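Local coordinates for protein methylxanthine N1-demethylase NdmA (Pseudomonas putida, PDB 6ICN) that catalyses the N1-demethylation of caffeine to theobromine and formaldehyde, as the Rieske-type non-heme iron oxygenase that begins caffeine degradation, at residues A179-E184 and D318-E323; T187-F192 and D329-Q334. All coordinates share one frame; numbering follows the deposited sequence.

Interaction 1. Residues A179-E184 and D318-E323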
loop_
_atom_site.group_PDB
_atom_site.type_symbol
_atom_site.label_atom_id
_atom_site.label_comp_id
_atom_site.label_asym_id
_atom_site.label_seq_id
_atom_site.Cartn_x
_atom_site.Cartn_y
_atom_site.Cartn_z
ATOM N N ALA A 179 2.405 -9.701 29.949
ATOM C CA ALA A 179 3.117 -10.933 30.265
ATOM C C ALA A 179 2.321 -11.806 31.229
ATOM O O ALA A 179 2.338 -13.029 31.108
ATOM C CB ALA A 179 4.496 -10.607 30.835
ATOM N N GLU A 180 1.603 -11.195 32.173
ATOM C CA GLU A 180 0.734 -11.964 33.064
ATOM C C GLU A 180 -0.365 -12.698 32.289
ATOM O O GLU A 180 -0.615 -13.887 32.524
ATOM C CB GLU A 180 0.123 -11.035 34.124
ATOM C CG GLU A 180 1.142 -10.403 35.087
ATOM C CD GLU A 180 1.780 -9.087 34.573
ATOM O OE1 GLU A 180 1.528 -8.651 33.408
ATOM O OE2 GLU A 180 2.546 -8.462 35.353
ATOM N N ARG A 181 -1.039 -12.009 31.353
ATOM C CA ARG A 181 -2.086 -12.693 30.599
ATOM C C ARG A 181 -1.499 -13.772 29.696
ATOM O O ARG A 181 -2.122 -14.819 29.486
ATOM C CB ARG A 181 -2.907 -11.670 29.797
ATOM C CG ARG A 181 -3.691 -10.710 30.708
ATOM C CD ARG A 181 -5.113 -10.718 30.295
ATOM N NE ARG A 181 -5.950 -9.647 30.823
ATOM C CZ ARG A 181 -7.025 -9.868 31.583
ATOM N NH1 ARG A 181 -7.328 -11.107 31.950
ATOM N NH2 ARG A 181 -7.788 -8.855 31.966
ATOM N N ARG A 182 -0.284 -13.547 29.173
ATOM C CA ARG A 182 0.355 -14.562 28.344
ATOM C C ARG A 182 0.697 -15.799 29.164
ATOM O O ARG A 182 0.464 -16.929 28.720
ATOM C CB ARG A 182 1.608 -13.974 27.678
ATOM C CG ARG A 182 1.981 -14.674 26.372
ATOM C CD ARG A 182 2.830 -15.917 26.613
ATOM N NE ARG A 182 2.807 -16.774 25.423
ATOM C CZ ARG A 182 1.831 -17.628 25.124
ATOM N NH1 ARG A 182 0.784 -17.763 25.952
ATOM N NH2 ARG A 182 1.891 -18.354 24.003
ATOM N N TRP A 183 1.242 -15.598 30.369
ATOM C CA TRP A 183 1.566 -16.718 31.244
ATOM C C TRP A 183 0.317 -17.546 31.537
ATOM O O TRP A 183 0.316 -18.778 31.396
ATOM C CB TRP A 183 2.190 -16.195 32.542
ATOM C CG TRP A 183 2.801 -17.271 33.438
ATOM C CD1 TRP A 183 4.129 -17.579 33.540
ATOM C CD2 TRP A 183 2.113 -18.148 34.358
ATOM N NE1 TRP A 183 4.314 -18.601 34.460
ATOM C CE2 TRP A 183 3.094 -18.958 34.979
ATOM C CE3 TRP A 183 0.776 -18.309 34.730
ATOM C CZ2 TRP A 183 2.775 -19.942 35.923
ATOM C CZ3 TRP A 183 0.452 -19.289 35.683
ATOM C CH2 TRP A 183 1.455 -20.089 36.270
ATOM N N GLU A 184 -0.777 -16.872 31.910
ATOM C CA GLU A 184 -2.001 -17.599 32.226
ATOM C C GLU A 184 -2.542 -18.334 31.006
ATOM O O GLU A 184 -3.044 -19.458 31.124
ATOM C CB GLU A 184 -3.040 -16.635 32.805
ATOM C CG GLU A 184 -2.565 -16.007 34.098
ATOM C CD GLU A 184 -3.638 -15.231 34.815
ATOM O OE1 GLU A 184 -4.829 -15.466 34.518
ATOM O OE2 GLU A 184 -3.286 -14.367 35.647
ATOM N N ASP A 318 -4.613 -5.414 32.131
ATOM C CA ASP A 318 -4.329 -6.015 33.431
ATOM C C ASP A 318 -5.620 -6.533 34.044
ATOM O O ASP A 318 -6.619 -5.809 34.079
ATOM C CB ASP A 318 -3.700 -4.987 34.374
ATOM C CG ASP A 318 -2.382 -4.425 33.851
ATOM O OD1 ASP A 318 -1.521 -5.213 33.412
ATOM O OD2 ASP A 318 -2.203 -3.191 33.888
ATOM N N ALA A 319 -5.581 -7.761 34.562
ATOM C CA ALA A 319 -6.781 -8.402 35.098
ATOM C C ALA A 319 -7.305 -7.639 36.314
ATOM O O ALA A 319 -6.569 -7.477 37.301
ATOM C CB ALA A 319 -6.488 -9.858 35.465
ATOM N N PRO A 320 -8.535 -7.137 36.279
ATOM C CA PRO A 320 -9.103 -6.448 37.441
ATOM C C PRO A 320 -9.690 -7.431 38.450
ATOM O O PRO A 320 -9.847 -8.630 38.200
ATOM C CB PRO A 320 -10.209 -5.565 36.849
ATOM C CG PRO A 320 -10.162 -5.773 35.350
ATOM C CD PRO A 320 -9.414 -7.045 35.102
ATOM N N ALA A 321 -10.051 -6.869 39.605
ATOM C CA ALA A 321 -10.614 -7.658 40.693
ATOM C C ALA A 321 -11.981 -8.242 40.361
ATOM O O ALA A 321 -12.431 -9.166 41.052
ATOM C CB ALA A 321 -10.708 -6.796 41.953
ATOM N N ASP A 322 -12.655 -7.746 39.319
ATOM C CA ASP A 322 -14.000 -8.232 39.056
ATOM C C ASP A 322 -14.040 -9.518 38.241
ATOM O O ASP A 322 -15.139 -10.044 38.022
ATOM C CB ASP A 322 -14.858 -7.139 38.383
ATOM C CG ASP A 322 -14.315 -6.688 37.024
ATOM O OD1 ASP A 322 -13.246 -7.175 36.599
ATOM O OD2 ASP A 322 -14.961 -5.812 36.395
ATOM N N GLU A 323 -12.902 -10.070 37.815
ATOM C CA GLU A 323 -12.967 -11.328 37.077
ATOM C C GLU A 323 -13.458 -12.452 37.980
ATOM O O GLU A 323 -13.161 -12.499 39.181
ATOM C CB GLU A 323 -11.612 -11.669 36.459
ATOM C CG GLU A 323 -11.249 -10.692 35.326
ATOM C CD GLU A 323 -10.006 -11.076 34.522
ATOM O OE1 GLU A 323 -9.835 -10.522 33.409
ATOM O OE2 GLU A 323 -9.205 -11.913 34.996
HETATM O O HOH W 1 -1.230 -7.851 33.390
#
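R181 and D318 mark the closest approach of the two backbones, with their CA atoms 7.6 Å apart. Residues 179-184 form the first turns of helix 179-186. Residues 318-323 belong to the loop between helices 293-313 and 330-348, and a type I beta turn runs from P320 to E323. Both lie in the C-terminal catalytic domain of this Rieske oxygenase, and the contact is a surface one at the border with the second subunit.

A salt bridge joins R181 to E323. The two side chains come from opposite directions. The arginine meets the glutamate end-on: R181 NH1 and R181 NH2 each donate to E323 OE1, both at 3.0 Å. The N-H...O angles are 148° and 145°, so neither bond is straight. OE1 lies in the guanidinium plane, but the carboxylate is turned 43° from that plane. NH1 uses the syn lone pair of OE1, while NH2 reaches it from the syn side, tilted out of the carboxylate plane. The R181 chain bends at chi2 on its way to the loop. A319 CB packs over one guanidinium face, near the rim, and A319 CA is 3.3 Å from R181 NH2.

R181 also bonds the carbonyls of P316 and K317, which helps fix the turn of its guanidinium. E323 OE1 accepts from S84 of the second subunit as well, and E323 OE2 pairs with R336. A leucine in place of R181 would probably leave E323 without this charge partner and the P316 and K317 carbonyls without their donor.

Nearer the start of the helix, E180 OE1 pairs with R28, and one water donates to E180 and D318, 2.9 Å from E180 OE1 and 2.7 Å from D318 OD1.

Interaction 2. Residues T187-F192 and D329-Q334. With CO (cobalt (II) ion), chain E.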
loop_
_atom_site.group_PDB
_atom_site.type_symbol
_atom_site.label_atom_id
_atom_site.label_comp_id
_atom_site.label_asym_id
_atom_site.label_seq_id
_atom_site.Cartn_x
_atom_site.Cartn_y
_atom_site.Cartn_z
ATOM N N THR A 187 -0.566 -21.745 30.561
ATOM C CA THR A 187 -0.768 -22.782 31.568
ATOM C C THR A 187 -2.235 -23.110 31.791
ATOM O O THR A 187 -2.565 -23.797 32.759
ATOM C CB THR A 187 -0.148 -22.353 32.904
ATOM O OG1 THR A 187 -0.757 -21.139 33.346
ATOM C CG2 THR A 187 1.380 -22.146 32.791
ATOM N N ASP A 188 -3.123 -22.606 30.942
ATOM C CA ASP A 188 -4.559 -22.736 31.148
ATOM C C ASP A 188 -5.043 -24.054 30.562
ATOM O O ASP A 188 -4.991 -24.248 29.343
ATOM C CB ASP A 188 -5.262 -21.553 30.496
ATOM C CG ASP A 188 -6.752 -21.559 30.713
ATOM O OD1 ASP A 188 -7.416 -22.488 30.223
ATOM O OD2 ASP A 188 -7.249 -20.593 31.339
ATOM N N PHE A 189 -5.530 -24.953 31.433
ATOM C CA PHE A 189 -6.005 -26.266 31.014
ATOM C C PHE A 189 -7.382 -26.219 30.343
ATOM O O PHE A 189 -7.706 -27.113 29.559
ATOM C CB PHE A 189 -6.079 -27.225 32.219
ATOM C CG PHE A 189 -4.786 -27.368 33.013
ATOM C CD1 PHE A 189 -3.548 -27.066 32.462
ATOM C CD2 PHE A 189 -4.825 -27.836 34.332
ATOM C CE1 PHE A 189 -2.371 -27.214 33.222
ATOM C CE2 PHE A 189 -3.660 -27.989 35.091
ATOM C CZ PHE A 189 -2.434 -27.678 34.534
ATOM N N SER A 190 -8.179 -25.186 30.612
ATOM C CA SER A 190 -9.577 -25.135 30.189
ATOM C C SER A 190 -9.788 -24.665 28.747
ATOM O O SER A 190 -10.835 -24.968 28.162
ATOM C CB SER A 190 -10.349 -24.197 31.125
ATOM O OG SER A 190 -10.463 -24.757 32.424
ATOM N N HIS A 191 -8.851 -23.907 28.164
ATOM C CA HIS A 191 -9.125 -23.298 26.871
ATOM C C HIS A 191 -8.788 -24.198 25.694
ATOM O O HIS A 191 -9.282 -23.937 24.586
ATOM C CB HIS A 191 -8.365 -21.967 26.730
ATOM C CG HIS A 191 -6.925 -22.115 26.324
ATOM N ND1 HIS A 191 -5.943 -22.565 27.179
ATOM C CD2 HIS A 191 -6.300 -21.839 25.151
ATOM C CE1 HIS A 191 -4.782 -22.584 26.550
ATOM N NE2 HIS A 191 -4.968 -22.136 25.321
ATOM N N PHE A 192 -7.978 -25.251 25.912
ATOM C CA PHE A 192 -7.523 -26.078 24.795
ATOM C C PHE A 192 -8.694 -26.540 23.945
ATOM O O PHE A 192 -8.645 -26.491 22.711
ATOM C CB PHE A 192 -6.733 -27.299 25.294
ATOM C CG PHE A 192 -5.416 -26.970 25.964
ATOM C CD1 PHE A 192 -4.334 -26.526 25.230
ATOM C CD2 PHE A 192 -5.250 -27.147 27.328
ATOM C CE1 PHE A 192 -3.120 -26.245 25.838
ATOM C CE2 PHE A 192 -4.029 -26.868 27.949
ATOM C CZ PHE A 192 -2.963 -26.405 27.201
ATOM N N ASP A 329 -9.770 -22.958 37.540
ATOM C CA ASP A 329 -8.782 -21.902 37.351
ATOM C C ASP A 329 -7.657 -21.947 38.376
ATOM O O ASP A 329 -6.984 -20.929 38.561
ATOM C CB ASP A 329 -9.451 -20.531 37.429
ATOM C CG ASP A 329 -10.378 -20.259 36.259
ATOM O OD1 ASP A 329 -10.026 -20.671 35.134
ATOM O OD2 ASP A 329 -11.428 -19.632 36.487
ATOM N N LYS A 330 -7.455 -23.084 39.059
ATOM C CA LYS A 330 -6.501 -23.137 40.173
ATOM C C LYS A 330 -5.141 -22.537 39.820
ATOM O O LYS A 330 -4.600 -21.729 40.580
ATOM C CB LYS A 330 -6.301 -24.570 40.651
ATOM C CG LYS A 330 -5.328 -24.590 41.853
ATOM C CD LYS A 330 -5.094 -25.963 42.402
ATOM C CE LYS A 330 -4.110 -25.889 43.567
ATOM N NZ LYS A 330 -3.892 -27.244 44.119
ATOM N N VAL A 331 -4.575 -22.924 38.672
ATOM C CA VAL A 331 -3.244 -22.427 38.314
ATOM C C VAL A 331 -3.247 -20.904 38.224
ATOM O O VAL A 331 -2.379 -20.227 38.796
ATOM C CB VAL A 331 -2.758 -23.087 37.012
ATOM C CG1 VAL A 331 -1.474 -22.426 36.536
ATOM C CG2 VAL A 331 -2.536 -24.605 37.204
ATOM N N SER A 332 -4.230 -20.335 37.513
ATOM C CA SER A 332 -4.366 -18.881 37.423
ATOM C C SER A 332 -4.520 -18.225 38.797
ATOM O O SER A 332 -3.905 -17.186 39.094
ATOM C CB SER A 332 -5.579 -18.555 36.550
ATOM O OG SER A 332 -5.913 -17.202 36.693
ATOM N N ILE A 333 -5.376 -18.799 39.640
ATOM C CA ILE A 333 -5.629 -18.219 40.954
ATOM C C ILE A 333 -4.351 -18.199 41.779
ATOM O O ILE A 333 -4.008 -17.181 42.389
ATOM C CB ILE A 333 -6.738 -19.005 41.676
ATOM C CG1 ILE A 333 -8.068 -18.868 40.930
ATOM C CG2 ILE A 333 -6.895 -18.500 43.098
ATOM C CD1 ILE A 333 -9.096 -19.929 41.351
ATOM N N GLN A 334 -3.625 -19.317 41.781
ATOM C CA GLN A 334 -2.416 -19.421 42.592
ATOM C C GLN A 334 -1.312 -18.524 42.045
ATOM O O GLN A 334 -0.557 -17.921 42.815
ATOM C CB GLN A 334 -1.969 -20.878 42.661
ATOM C CG GLN A 334 -2.967 -21.790 43.415
ATOM C CD GLN A 334 -3.311 -21.261 44.807
ATOM O OE1 GLN A 334 -2.427 -20.879 45.576
ATOM N NE2 GLN A 334 -4.607 -21.218 45.125
HETATM CO CO CO E . -3.563 -21.661 23.834
HETATM O O HOH W 2 -7.735 -20.864 33.912
HETATM O O HOH W 3 -11.595 -22.459 33.716
HETATM O O HOH W 4 -1.965 -21.565 25.192
#
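The backbones come nearest at T187 and V331, whose CA atoms are 7.2 Å apart, where the loop after helix 179-186 passes the start of helix 330-348. V331 carries the direct contact with its two methyls. V331 CG1 lies anti to the backbone N (chi1 172°) and sits 3.5 Å from T187 OG1. That hydroxyl is bonded to the carbonyl of W183. V331 CG2 lies 4.1 Å from F189 CZ, and the two side chains cross at about a right angle. F222 of strand 219-225 touches both F189 and V331.

The loop carries an Asx motif that leads into the metal site of the catalytic domain. D188 OD1 accepts from H191 N at 2.9 Å, and H191 ND1 makes a weak bond to D188 O. H191 NE2 binds the cobalt ion at 2.1 Å; H196 and D307 are further protein ligands. D188 OD2 also bonds H102 of the second subunit's [2Fe-2S] pocket, consistent with the aspartate bridging cluster and metal site between subunits in Rieske oxygenases.

Two waters tie the loop to D329. One donates to D188 OD2 and to D329 OD1, both at 2.6 Å. The other bridges S190 OG and D329 OD1.

Interactions 1 and 2 lie within the C-terminal catalytic domain, their centres 12 Å apart. Their segments alternate along the chain: 179-184, 187-192, 318-323, then 329-334. Helix 179-186 runs into the metal-binding loop, and the later loop runs into helix 330-348, so each contact joins the same two regions. The contacts also touch directly. E184 OE1 and S332 OG are 3.0 Å apart, a probable hydrogen bond, and W183 packs on V331. Both contacts border the second subunit near residues of its [2Fe-2S] pocket, such as R83, which fits electron transfer between subunits.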